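Local coordinates for mitotic checkpoint control protein kinase BUB1 (Drosophila melanogaster, PDB 6JKM) that probably acts as an ATP-binding protein kinase of the mitotic checkpoint at kinetochores, this chain being its C-terminal kinase domain, here with ADP and magnesium bound, at residues 79-84 with 131-136; 187-192 with 202-207; 115-120 with 127-132. One frame throughout, in Å; residues are numbered along the deposited sequence.

Contact 1 (79-84 with 131-136); sequences GKKVAL and SEFSDY. With ADP (adenosine-5'-diphosphate), chain B.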
loop_
_atom_site.group_PDB
_atom_site.type_symbol
_atom_site.label_atom_id
_atom_site.label_comp_id
_atom_site.label_asym_id
_atom_site.label_seq_id
_atom_site.Cartn_x
_atom_site.Cartn_y
_atom_site.Cartn_z
ATOM N N GLY A 79 -18.921 12.660 13.594
ATOM C CA GLY A 79 -19.015 11.338 14.194
ATOM C C GLY A 79 -18.107 10.312 13.540
ATOM O O GLY A 79 -18.049 9.171 13.976
ATOM N N LYS A 80 -17.388 10.714 12.498
ATOM C CA LYS A 80 -16.566 9.775 11.728
ATOM C C LYS A 80 -15.343 9.264 12.499
ATOM O O LYS A 80 -14.659 10.026 13.181
ATOM C CB LYS A 80 -16.122 10.427 10.417
ATOM C CG LYS A 80 -17.193 10.389 9.336
ATOM C CD LYS A 80 -16.995 11.483 8.277
ATOM C CE LYS A 80 -17.647 11.087 6.952
ATOM N NZ LYS A 80 -17.709 12.242 6.007
ATOM N N LYS A 81 -15.089 7.962 12.387
ATOM C CA LYS A 81 -13.903 7.344 12.972
ATOM C C LYS A 81 -12.677 7.693 12.145
ATOM O O LYS A 81 -12.728 7.686 10.915
ATOM C CB LYS A 81 -14.056 5.824 13.038
ATOM C CG LYS A 81 -14.578 5.265 14.341
ATOM C CD LYS A 81 -14.638 3.740 14.236
ATOM C CE LYS A 81 -15.061 3.094 15.539
ATOM N NZ LYS A 81 -15.050 1.597 15.424
ATOM N N VAL A 82 -11.574 7.969 12.824
ATOM C CA VAL A 82 -10.354 8.366 12.143
ATOM C C VAL A 82 -9.157 7.575 12.661
ATOM O O VAL A 82 -9.165 7.077 13.789
ATOM C CB VAL A 82 -10.051 9.878 12.320
ATOM C CG1 VAL A 82 -11.157 10.755 11.703
ATOM C CG2 VAL A 82 -9.820 10.215 13.805
ATOM N N ALA A 83 -8.128 7.463 11.819
ATOM C CA ALA A 83 -6.810 7.040 12.277
ATOM C C ALA A 83 -5.988 8.281 12.572
ATOM O O ALA A 83 -6.054 9.258 11.829
ATOM C CB ALA A 83 -6.108 6.175 11.241
ATOM N N LEU A 84 -5.207 8.234 13.642
ATOM C CA LEU A 84 -4.291 9.320 13.948
ATOM C C LEU A 84 -2.888 8.751 13.910
ATOM O O LEU A 84 -2.573 7.841 14.666
ATOM C CB LEU A 84 -4.609 9.951 15.313
ATOM C CG LEU A 84 -6.041 10.500 15.410
ATOM C CD1 LEU A 84 -6.917 9.598 16.246
ATOM C CD2 LEU A 84 -6.051 11.929 15.969
ATOM N N SER A 131 -6.690 10.561 9.101
ATOM C CA SER A 131 -7.333 10.064 7.890
ATOM C C SER A 131 -8.499 9.146 8.245
ATOM O O SER A 131 -8.661 8.763 9.398
ATOM C CB SER A 131 -6.320 9.316 7.016
ATOM O OG SER A 131 -5.695 8.301 7.778
ATOM N N GLU A 132 -9.306 8.789 7.246
ATOM C CA GLU A 132 -10.431 7.888 7.456
ATOM C C GLU A 132 -9.971 6.530 8.027
ATOM O O GLU A 132 -9.031 5.919 7.515
ATOM C CB GLU A 132 -11.199 7.679 6.140
ATOM C CG GLU A 132 -12.407 6.769 6.297
ATOM C CD GLU A 132 -13.090 6.426 4.980
ATOM O OE1 GLU A 132 -12.724 6.996 3.929
ATOM O OE2 GLU A 132 -13.997 5.562 4.998
ATOM N N PHE A 133 -10.631 6.086 9.098
ATOM C CA PHE A 133 -10.363 4.795 9.718
ATOM C C PHE A 133 -11.123 3.664 9.017
ATOM O O PHE A 133 -12.322 3.784 8.775
ATOM C CB PHE A 133 -10.765 4.839 11.192
ATOM C CG PHE A 133 -10.415 3.589 11.972
ATOM C CD1 PHE A 133 -9.116 3.363 12.404
ATOM C CD2 PHE A 133 -11.391 2.659 12.289
ATOM C CE1 PHE A 133 -8.801 2.237 13.131
ATOM C CE2 PHE A 133 -11.073 1.527 13.021
ATOM C CZ PHE A 133 -9.780 1.318 13.442
ATOM N N SER A 134 -10.443 2.559 8.719
ATOM C CA SER A 134 -11.138 1.369 8.230
ATOM C C SER A 134 -11.473 0.390 9.363
ATOM O O SER A 134 -10.583 -0.053 10.074
ATOM C CB SER A 134 -10.291 0.639 7.192
ATOM O OG SER A 134 -10.824 -0.658 6.971
ATOM N N ASP A 135 -12.735 0.025 9.522
ATOM C CA ASP A 135 -13.084 -0.936 10.571
ATOM C C ASP A 135 -12.635 -2.370 10.246
ATOM O O ASP A 135 -12.712 -3.258 11.104
ATOM C CB ASP A 135 -14.590 -0.931 10.826
ATOM C CG ASP A 135 -15.058 0.321 11.539
ATOM O OD1 ASP A 135 -14.931 0.393 12.787
ATOM O OD2 ASP A 135 -15.565 1.235 10.846
ATOM N N TYR A 136 -12.185 -2.606 9.014
ATOM C CA TYR A 136 -11.756 -3.947 8.628
ATOM C C TYR A 136 -10.254 -4.117 8.745
ATOM O O TYR A 136 -9.764 -5.228 8.754
ATOM C CB TYR A 136 -12.203 -4.273 7.199
ATOM C CG TYR A 136 -13.689 -4.166 7.015
ATOM C CD1 TYR A 136 -14.525 -5.242 7.296
ATOM C CD2 TYR A 136 -14.268 -2.978 6.587
ATOM C CE1 TYR A 136 -15.902 -5.142 7.118
ATOM C CE2 TYR A 136 -15.634 -2.866 6.430
ATOM C CZ TYR A 136 -16.439 -3.941 6.697
ATOM O OH TYR A 136 -17.800 -3.810 6.526
HETATM P PB ADP B . 3.759 2.545 9.549
HETATM O O1B ADP B . 4.233 2.552 10.963
HETATM O O2B ADP B . 4.421 3.620 8.708
HETATM O O3B ADP B . 3.796 1.160 8.922
HETATM P PA ADP B . 0.950 2.662 8.739
HETATM O O1A ADP B . 0.367 3.972 8.233
HETATM O O2A ADP B . 1.258 1.533 7.788
HETATM O O3A ADP B . 2.199 2.985 9.718
HETATM O "O5'" ADP B . -0.076 2.030 9.823
HETATM C "C5'" ADP B . 0.312 0.897 10.607
HETATM C "C4'" ADP B . -0.881 -0.046 10.800
HETATM O "O4'" ADP B . -1.944 0.625 11.496
HETATM C "C3'" ADP B . -1.513 -0.452 9.485
HETATM O "O3'" ADP B . -0.876 -1.590 8.896
HETATM C "C2'" ADP B . -2.927 -0.776 9.924
HETATM O "O2'" ADP B . -2.905 -2.106 10.476
HETATM C "C1'" ADP B . -3.226 0.251 11.007
HETATM N N9 ADP B . -3.825 1.420 10.316
HETATM C C8 ADP B . -3.153 2.473 9.787
HETATM N N7 ADP B . -4.001 3.359 9.209
HETATM C C5 ADP B . -5.250 2.872 9.346
HETATM C C6 ADP B . -6.606 3.308 8.972
HETATM N N6 ADP B . -6.823 4.477 8.295
HETATM N N1 ADP B . -7.634 2.496 9.314
HETATM C C2 ADP B . -7.455 1.346 9.984
HETATM N N3 ADP B . -6.247 0.900 10.368
HETATM C C4 ADP B . -5.128 1.603 10.076
#

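Contact 2 (187-192 with 202-207); sequences NFLLMK and SLQLID. With MG (magnesium ion), chain C; MG (magnesium ion), chain D; ADP (adenosine-5'-diphosphate), chain B.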
loop_
_atom_site.group_PDB
_atom_site.type_symbol
_atom_site.label_atom_id
_atom_site.label_comp_id
_atom_site.label_asym_id
_atom_site.label_seq_id
_atom_site.Cartn_x
_atom_site.Cartn_y
_atom_site.Cartn_z
ATOM N N ASN A 187 0.086 -2.629 4.278
ATOM C CA ASN A 187 -0.210 -1.293 3.777
ATOM C C ASN A 187 -1.364 -1.225 2.777
ATOM O O ASN A 187 -1.540 -0.209 2.114
ATOM C CB ASN A 187 1.054 -0.685 3.166
ATOM C CG ASN A 187 2.105 -0.374 4.227
ATOM O OD1 ASN A 187 1.761 -0.087 5.380
ATOM N ND2 ASN A 187 3.387 -0.454 3.854
ATOM N N PHE A 188 -2.141 -2.306 2.674
ATOM C CA PHE A 188 -3.442 -2.265 2.004
ATOM C C PHE A 188 -4.526 -2.425 3.064
ATOM O O PHE A 188 -4.487 -3.380 3.847
ATOM C CB PHE A 188 -3.602 -3.387 0.961
ATOM C CG PHE A 188 -2.902 -3.139 -0.357
ATOM C CD1 PHE A 188 -3.450 -2.282 -1.309
ATOM C CD2 PHE A 188 -1.709 -3.801 -0.660
ATOM C CE1 PHE A 188 -2.812 -2.067 -2.537
ATOM C CE2 PHE A 188 -1.070 -3.604 -1.883
ATOM C CZ PHE A 188 -1.625 -2.725 -2.825
ATOM N N LEU A 189 -5.484 -1.502 3.093
ATOM C CA LEU A 189 -6.645 -1.609 3.971
ATOM C C LEU A 189 -7.832 -2.137 3.186
ATOM O O LEU A 189 -7.977 -1.810 2.014
ATOM C CB LEU A 189 -7.017 -0.243 4.562
ATOM C CG LEU A 189 -6.027 0.448 5.511
ATOM C CD1 LEU A 189 -6.627 1.763 6.009
ATOM C CD2 LEU A 189 -5.636 -0.465 6.668
ATOM N N LEU A 190 -8.677 -2.938 3.838
ATOM C CA LEU A 190 -9.999 -3.250 3.299
ATOM C C LEU A 190 -10.972 -2.207 3.844
ATOM O O LEU A 190 -11.183 -2.112 5.063
ATOM C CB LEU A 190 -10.436 -4.669 3.671
ATOM C CG LEU A 190 -11.794 -5.127 3.131
ATOM C CD1 LEU A 190 -11.779 -5.305 1.596
ATOM C CD2 LEU A 190 -12.204 -6.410 3.806
ATOM N N MET A 191 -11.517 -1.383 2.949
ATOM C CA MET A 191 -12.346 -0.244 3.352
ATOM C C MET A 191 -13.815 -0.633 3.513
ATOM O O MET A 191 -14.538 -0.047 4.316
ATOM C CB MET A 191 -12.236 0.898 2.334
ATOM C CG MET A 191 -10.852 1.521 2.222
ATOM S SD MET A 191 -10.123 1.948 3.822
ATOM C CE MET A 191 -11.125 3.339 4.366
ATOM N N LYS A 192 -14.245 -1.625 2.745
ATOM C CA LYS A 192 -15.640 -2.033 2.730
ATOM C C LYS A 192 -15.734 -3.465 2.190
ATOM O O LYS A 192 -14.751 -3.974 1.643
ATOM C CB LYS A 192 -16.464 -1.043 1.889
ATOM C CG LYS A 192 -16.080 -0.951 0.412
ATOM C CD LYS A 192 -16.894 0.161 -0.275
ATOM C CE LYS A 192 -16.596 0.253 -1.767
ATOM N NZ LYS A 192 -16.985 -1.006 -2.456
ATOM N N SER A 202 -12.395 -2.027 -3.350
ATOM C CA SER A 202 -12.659 -2.030 -1.911
ATOM C C SER A 202 -11.383 -1.895 -1.081
ATOM O O SER A 202 -11.461 -1.780 0.138
ATOM C CB SER A 202 -13.392 -3.315 -1.492
ATOM O OG SER A 202 -14.691 -3.377 -2.063
ATOM N N LEU A 203 -10.219 -1.934 -1.729
ATOM C CA LEU A 203 -8.946 -1.714 -1.039
ATOM C C LEU A 203 -8.475 -0.251 -1.087
ATOM O O LEU A 203 -8.912 0.529 -1.933
ATOM C CB LEU A 203 -7.853 -2.607 -1.628
ATOM C CG LEU A 203 -8.156 -4.105 -1.585
ATOM C CD1 LEU A 203 -7.101 -4.886 -2.371
ATOM C CD2 LEU A 203 -8.241 -4.606 -0.145
ATOM N N GLN A 204 -7.588 0.095 -0.152
ATOM C CA GLN A 204 -6.924 1.394 -0.124
ATOM C C GLN A 204 -5.456 1.208 0.227
ATOM O O GLN A 204 -5.113 0.507 1.184
ATOM C CB GLN A 204 -7.584 2.338 0.886
ATOM C CG GLN A 204 -6.970 3.738 0.943
ATOM C CD GLN A 204 -7.633 4.588 2.004
ATOM O OE1 GLN A 204 -7.256 4.533 3.181
ATOM N NE2 GLN A 204 -8.640 5.367 1.604
ATOM N N LEU A 205 -4.590 1.810 -0.569
ATOM C CA LEU A 205 -3.167 1.816 -0.300
ATOM C C LEU A 205 -2.851 2.967 0.663
ATOM O O LEU A 205 -3.300 4.098 0.463
ATOM C CB LEU A 205 -2.400 1.975 -1.613
ATOM C CG LEU A 205 -0.878 2.013 -1.567
ATOM C CD1 LEU A 205 -0.336 0.672 -1.072
ATOM C CD2 LEU A 205 -0.350 2.343 -2.962
ATOM N N ILE A 206 -2.084 2.665 1.708
ATOM C CA ILE A 206 -1.709 3.639 2.723
ATOM C C ILE A 206 -0.199 3.633 2.939
ATOM O O ILE A 206 0.516 2.825 2.344
ATOM C CB ILE A 206 -2.400 3.345 4.075
ATOM C CG1 ILE A 206 -1.854 2.049 4.675
ATOM C CG2 ILE A 206 -3.909 3.228 3.907
ATOM C CD1 ILE A 206 -2.234 1.833 6.156
ATOM N N ASP A 207 0.270 4.523 3.811
ATOM C CA ASP A 207 1.656 4.543 4.280
ATOM C C ASP A 207 2.621 4.878 3.147
ATOM O O ASP A 207 3.352 4.014 2.659
ATOM C CB ASP A 207 2.023 3.207 4.926
ATOM C CG ASP A 207 3.344 3.262 5.676
ATOM O OD1 ASP A 207 3.804 2.199 6.153
ATOM O OD2 ASP A 207 3.924 4.365 5.786
HETATM MG MG MG C . 2.812 0.543 7.113
HETATM MG MG MG D . 5.564 3.375 6.931
HETATM P PB ADP B . 3.759 2.545 9.549
HETATM O O1B ADP B . 4.233 2.552 10.963
HETATM O O2B ADP B . 4.421 3.620 8.708
HETATM O O3B ADP B . 3.796 1.160 8.922
HETATM P PA ADP B . 0.950 2.662 8.739
HETATM O O1A ADP B . 0.367 3.972 8.233
HETATM O O2A ADP B . 1.258 1.533 7.788
HETATM O O3A ADP B . 2.199 2.985 9.718
HETATM O "O5'" ADP B . -0.076 2.030 9.823
HETATM C "C5'" ADP B . 0.312 0.897 10.607
HETATM C "C4'" ADP B . -0.881 -0.046 10.800
HETATM O "O4'" ADP B . -1.944 0.625 11.496
HETATM C "C3'" ADP B . -1.513 -0.452 9.485
HETATM O "O3'" ADP B . -0.876 -1.590 8.896
HETATM C "C2'" ADP B . -2.927 -0.776 9.924
HETATM O "O2'" ADP B . -2.905 -2.106 10.476
HETATM C "C1'" ADP B . -3.226 0.251 11.007
HETATM N N9 ADP B . -3.825 1.420 10.316
HETATM C C8 ADP B . -3.153 2.473 9.787
HETATM N N7 ADP B . -4.001 3.359 9.209
HETATM C C5 ADP B . -5.250 2.872 9.346
HETATM C C6 ADP B . -6.606 3.308 8.972
HETATM N N6 ADP B . -6.823 4.477 8.295
HETATM N N1 ADP B . -7.634 2.496 9.314
HETATM C C2 ADP B . -7.455 1.346 9.984
HETATM N N3 ADP B . -6.247 0.900 10.368
HETATM C C4 ADP B . -5.128 1.603 10.076
HETATM O O HOH W 1 4.330 -0.496 6.735
HETATM O O HOH W 2 2.073 -1.082 8.135
HETATM O O HOH W 3 6.955 4.649 6.755
HETATM O O HOH W 4 6.546 1.782 7.380
#

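Contact 3 (115-120 with 127-132); sequences AHIDYA and SVYISE. With ADP (adenosine-5'-diphosphate), chain B.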
loop_
_atom_site.group_PDB
_atom_site.type_symbol
_atom_site.label_atom_id
_atom_site.label_comp_id
_atom_site.label_asym_id
_atom_site.label_seq_id
_atom_site.Cartn_x
_atom_site.Cartn_y
_atom_site.Cartn_z
ATOM N N ALA A 115 -4.997 6.548 0.540
ATOM C CA ALA A 115 -5.165 7.316 1.781
ATOM C C ALA A 115 -5.172 8.812 1.532
ATOM O O ALA A 115 -4.359 9.327 0.759
ATOM C CB ALA A 115 -4.073 6.966 2.779
ATOM N N HIS A 116 -6.109 9.503 2.176
ATOM C CA HIS A 116 -6.195 10.960 2.104
ATOM C C HIS A 116 -6.020 11.547 3.515
ATOM O O HIS A 116 -6.728 11.178 4.447
ATOM C CB HIS A 116 -7.532 11.391 1.487
ATOM C CG HIS A 116 -7.739 12.874 1.464
ATOM N ND1 HIS A 116 -8.356 13.555 2.496
ATOM C CD2 HIS A 116 -7.431 13.810 0.535
ATOM C CE1 HIS A 116 -8.392 14.845 2.215
ATOM N NE2 HIS A 116 -7.843 15.029 1.023
ATOM N N ILE A 117 -5.051 12.436 3.670
ATOM C CA ILE A 117 -4.819 13.085 4.957
ATOM C C ILE A 117 -5.811 14.243 5.065
ATOM O O ILE A 117 -5.711 15.240 4.342
ATOM C CB ILE A 117 -3.351 13.532 5.080
ATOM C CG1 ILE A 117 -2.466 12.278 5.224
ATOM C CG2 ILE A 117 -3.135 14.474 6.291
ATOM C CD1 ILE A 117 -0.977 12.578 5.326
ATOM N N ASP A 118 -6.815 14.057 5.910
ATOM C CA ASP A 118 -7.865 15.053 6.112
ATOM C C ASP A 118 -7.362 16.258 6.899
ATOM O O ASP A 118 -7.763 17.395 6.667
ATOM C CB ASP A 118 -9.045 14.429 6.866
ATOM C CG ASP A 118 -9.733 13.345 6.077
ATOM O OD1 ASP A 118 -9.758 13.416 4.829
ATOM O OD2 ASP A 118 -10.249 12.406 6.711
ATOM N N TYR A 119 -6.517 15.984 7.882
ATOM C CA TYR A 119 -5.974 17.038 8.735
ATOM C C TYR A 119 -4.550 16.722 9.101
ATOM O O TYR A 119 -4.202 15.551 9.328
ATOM C CB TYR A 119 -6.802 17.197 10.017
ATOM C CG TYR A 119 -8.194 17.710 9.754
ATOM C CD1 TYR A 119 -8.425 19.063 9.536
ATOM C CD2 TYR A 119 -9.273 16.843 9.714
ATOM C CE1 TYR A 119 -9.710 19.543 9.278
ATOM C CE2 TYR A 119 -10.552 17.310 9.468
ATOM C CZ TYR A 119 -10.765 18.655 9.258
ATOM O OH TYR A 119 -12.047 19.113 9.008
ATOM N N ALA A 120 -3.730 17.762 9.195
ATOM C CA ALA A 120 -2.344 17.572 9.594
ATOM C C ALA A 120 -1.949 18.555 10.695
ATOM O O ALA A 120 -2.154 19.767 10.570
ATOM C CB ALA A 120 -1.414 17.715 8.386
ATOM N N SER A 127 4.814 14.994 13.931
ATOM C CA SER A 127 3.622 15.258 13.132
ATOM C C SER A 127 2.507 14.324 13.575
ATOM O O SER A 127 2.776 13.222 14.065
ATOM C CB SER A 127 3.907 15.081 11.632
ATOM O OG SER A 127 4.459 13.802 11.340
ATOM N N VAL A 128 1.262 14.767 13.421
ATOM C CA VAL A 128 0.110 13.861 13.519
ATOM C C VAL A 128 -0.747 14.009 12.253
ATOM O O VAL A 128 -1.208 15.107 11.943
ATOM C CB VAL A 128 -0.772 14.143 14.752
ATOM C CG1 VAL A 128 -1.993 13.240 14.724
ATOM C CG2 VAL A 128 0.012 13.938 16.056
ATOM N N TYR A 129 -0.939 12.916 11.522
ATOM C CA TYR A 129 -1.799 12.915 10.347
ATOM C C TYR A 129 -3.099 12.168 10.637
ATOM O O TYR A 129 -3.100 11.058 11.188
ATOM C CB TYR A 129 -1.068 12.298 9.140
ATOM C CG TYR A 129 0.186 13.083 8.766
ATOM C CD1 TYR A 129 0.159 14.466 8.701
ATOM C CD2 TYR A 129 1.393 12.438 8.489
ATOM C CE1 TYR A 129 1.300 15.198 8.381
ATOM C CE2 TYR A 129 2.549 13.173 8.160
ATOM C CZ TYR A 129 2.491 14.538 8.115
ATOM O OH TYR A 129 3.624 15.269 7.805
ATOM N N ILE A 130 -4.207 12.781 10.242
ATOM C CA ILE A 130 -5.533 12.211 10.468
ATOM C C ILE A 130 -6.205 11.795 9.164
ATOM O O ILE A 130 -6.300 12.590 8.231
ATOM C CB ILE A 130 -6.418 13.229 11.213
ATOM C CG1 ILE A 130 -5.756 13.570 12.548
ATOM C CG2 ILE A 130 -7.822 12.678 11.414
ATOM C CD1 ILE A 130 -6.528 14.582 13.433
ATOM N N SER A 131 -6.690 10.561 9.101
ATOM C CA SER A 131 -7.333 10.064 7.890
ATOM C C SER A 131 -8.499 9.146 8.245
ATOM O O SER A 131 -8.661 8.763 9.398
ATOM C CB SER A 131 -6.320 9.316 7.016
ATOM O OG SER A 131 -5.695 8.301 7.778
ATOM N N GLU A 132 -9.306 8.789 7.246
ATOM C CA GLU A 132 -10.431 7.888 7.456
ATOM C C GLU A 132 -9.971 6.530 8.027
ATOM O O GLU A 132 -9.031 5.919 7.515
ATOM C CB GLU A 132 -11.199 7.679 6.140
ATOM C CG GLU A 132 -12.407 6.769 6.297
ATOM C CD GLU A 132 -13.090 6.426 4.980
ATOM O OE1 GLU A 132 -12.724 6.996 3.929
ATOM O OE2 GLU A 132 -13.997 5.562 4.998
HETATM P PB ADP B . 3.759 2.545 9.549
HETATM O O1B ADP B . 4.233 2.552 10.963
HETATM O O2B ADP B . 4.421 3.620 8.708
HETATM O O3B ADP B . 3.796 1.160 8.922
HETATM P PA ADP B . 0.950 2.662 8.739
HETATM O O1A ADP B . 0.367 3.972 8.233
HETATM O O2A ADP B . 1.258 1.533 7.788
HETATM O O3A ADP B . 2.199 2.985 9.718
HETATM O "O5'" ADP B . -0.076 2.030 9.823
HETATM C "C5'" ADP B . 0.312 0.897 10.607
HETATM C "C4'" ADP B . -0.881 -0.046 10.800
HETATM O "O4'" ADP B . -1.944 0.625 11.496
HETATM C "C3'" ADP B . -1.513 -0.452 9.485
HETATM O "O3'" ADP B . -0.876 -1.590 8.896
HETATM C "C2'" ADP B . -2.927 -0.776 9.924
HETATM O "O2'" ADP B . -2.905 -2.106 10.476
HETATM C "C1'" ADP B . -3.226 0.251 11.007
HETATM N N9 ADP B . -3.825 1.420 10.316
HETATM C C8 ADP B . -3.153 2.473 9.787
HETATM N N7 ADP B . -4.001 3.359 9.209
HETATM C C5 ADP B . -5.250 2.872 9.346
HETATM C C6 ADP B . -6.606 3.308 8.972
HETATM N N6 ADP B . -6.823 4.477 8.295
HETATM N N1 ADP B . -7.634 2.496 9.314
HETATM C C2 ADP B . -7.455 1.346 9.984
HETATM N N3 ADP B . -6.247 0.900 10.368
HETATM C C4 ADP B . -5.128 1.603 10.076
HETATM O O HOH W 5 -9.391 10.300 4.916
#

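Contact 1 (79-84 with 131-136)
Ala83 and Ser131 pair in antiparallel fashion at the point where strand 127-132 of the kinase N-terminal lobe runs out into the hinge, and the contact illustrates how the end of a sheet strand becomes one wall of a nucleotide pocket. The tight part is backbone: Ala83 N gives its hydrogen to Ser131 O at 2.8 Å, and Ser131 N returns one to Ala83 O, lying in the plane of that carbonyl. One step on, Phe133 N still reaches Lys81 O at 3.2 Å, but it sits above the carbonyl plane rather than on a lone pair, a sign that the chain is already leaving the sheet. The adenine is read by the same hinge segment. Its N6 donates to Glu132 O at 2.8 Å, and Ser134 N points almost straight (171°) at N1, while Ala83 CB comes within 3.5 Å of N6. Phe133 holds CG anti to its backbone N (chi1 -175°), which turns its ring toward 81-84, beside the adenine, with Ala83 N at the ring edge and CD1 3.5 Å from adenine N1. Toward solvent the contact thins to one salt bridge, Lys81 to Asp135. The extended chain of Lys81 runs past the Phe133 ring, its CD 3.9 Å from Phe133 CD2, and crosses Asp135 at about a right angle. Both charged residues are exposed, so this bridge probably adds less than the backbone bonds. Lys81 NZ meets Asp135 OD1 nearly along its C-O bond, at 2.9 Å.

Contact 2 (187-192 with 202-207)
Asn187 and Asp207 meet through a magnesium ion rather than through each other. Asn187 OD1 binds it at 2.1 Å and Asp207 OD1 at 2.2 Å; these oxygens, 3.2 Å apart and not hydrogen-bonded, are brought together by the shared metal. The amide and carboxylate planes stand 88° apart. ADP O2A and O3B with two waters complete the six ligands; Asp207 also binds the second magnesium through both carboxylate oxygens. Asn187 ND2 is turned to one of those waters and to Asp182 O, which fixes the amide's orientation, while its backbone O accepts from Ile206 N. Phe188 follows, with Leu205 CD1 over one ring face, 4.1 Å from the centroid and offset toward the rim. Leu189 faces the other way and exchanges two backbone bonds with Gln204. This two-stranded antiparallel hairpin is the one that in protein kinases carries the catalytic loop's asparagine and the DFG aspartate, here Asp207, side by side at one end. Leu189 CD1 presses on the adenine, 3.3 Å from C6; the Leu189 side chain crosses that of Ile206 at about a right angle, CD1 touching CG2 at 3.7 Å. Leu190 sends CD1 to Leu203 CD2. Met191 N donates to Ser202 O; its CG rests on Gln204 CB, 3.6 Å away, and the bend at chi2 (-49°) brings SD alongside Gln204 as well. Gln204 NE2 is hydrogen-bonded to Pro112 O. Lys192 finishes the segment, NZ in a salt bridge with Glu200 and weakly hydrogen-bonded to Ser202 OG, whose stronger partner is Pro193 O.

Contact 3 (115-120 with 127-132)
The Tyr129 ring receives Ile117 CD1 over one face, 4.1 Å from the centroid, and Ala120 CB in its plane at the edge, 3.6 Å from CD1. Ile117 and Tyr129 cross obliquely, the methyl resting nearest CG, so the ring is held across its face and along its rim at once; its OH is bonded to Asn91 O. The His116 ring is met edge-on: its ND1 donates to Asp118 OD1 at 2.7 Å, the acceptor lying in the ring plane and the donor on the anti side of the carboxylate, 27° out of the carboxylate plane. Between these groups the hairpin 119-122/127-132 carries a classic beta bulge, a worked case of one carbonyl serving two residues. Ile130 O accepts from Asp118 N at 2.8 Å and, weakly, from Tyr119 N, while Ile130 N bonds Tyr119 O. The carboxylate of Asp118 lies beside the backbone N (chi1 -65°), from where OD2 accepts from a water that also donates to His116 O and accepts from Glu132 N, 2.8 Å away. Exchanging Asp118 for an alanine would probably take the acceptor from His116 ND1, leaving the ring less firmly fixed, and cost that water one of its three partners. Ser131 adds its CB against His116 O, 3.2 Å. On the side of Tyr129, helix 92-104 packs through Phe95 on the tyrosine, Ile117 and Ala120, and Cys98 touches Ile117. On the opposite face, Ile130 lies against Val82 and Leu84 of strand 81-87 and Phe56 of strand 54-64.

In the fold
Contacts 1 and 3 share Ser131 and Glu132 and join three neighbouring strands of the N-lobe sheet, their centres about 10 Å apart; Ile130 CG2 touches Val82 CB at 3.7 Å between them. Contact 2 belongs to the C-lobe, its centre about 12 Å from that of contact 1 and about 15 Å from that of contact 3. It meets the other two where Met191 CE packs against Glu132 OE2, at 3.7 Å, and where Ala115 N is probably hydrogen-bonded to Leu205 O, at 3.0 Å. ADP lies between, its adenine between the hinge of contact 1 and Leu189 of contact 2, its phosphates held by the metals of contact 2. Lys85, predicted to bind ATP, is hydrogen-bonded to the nucleotide and weakly to Asp207.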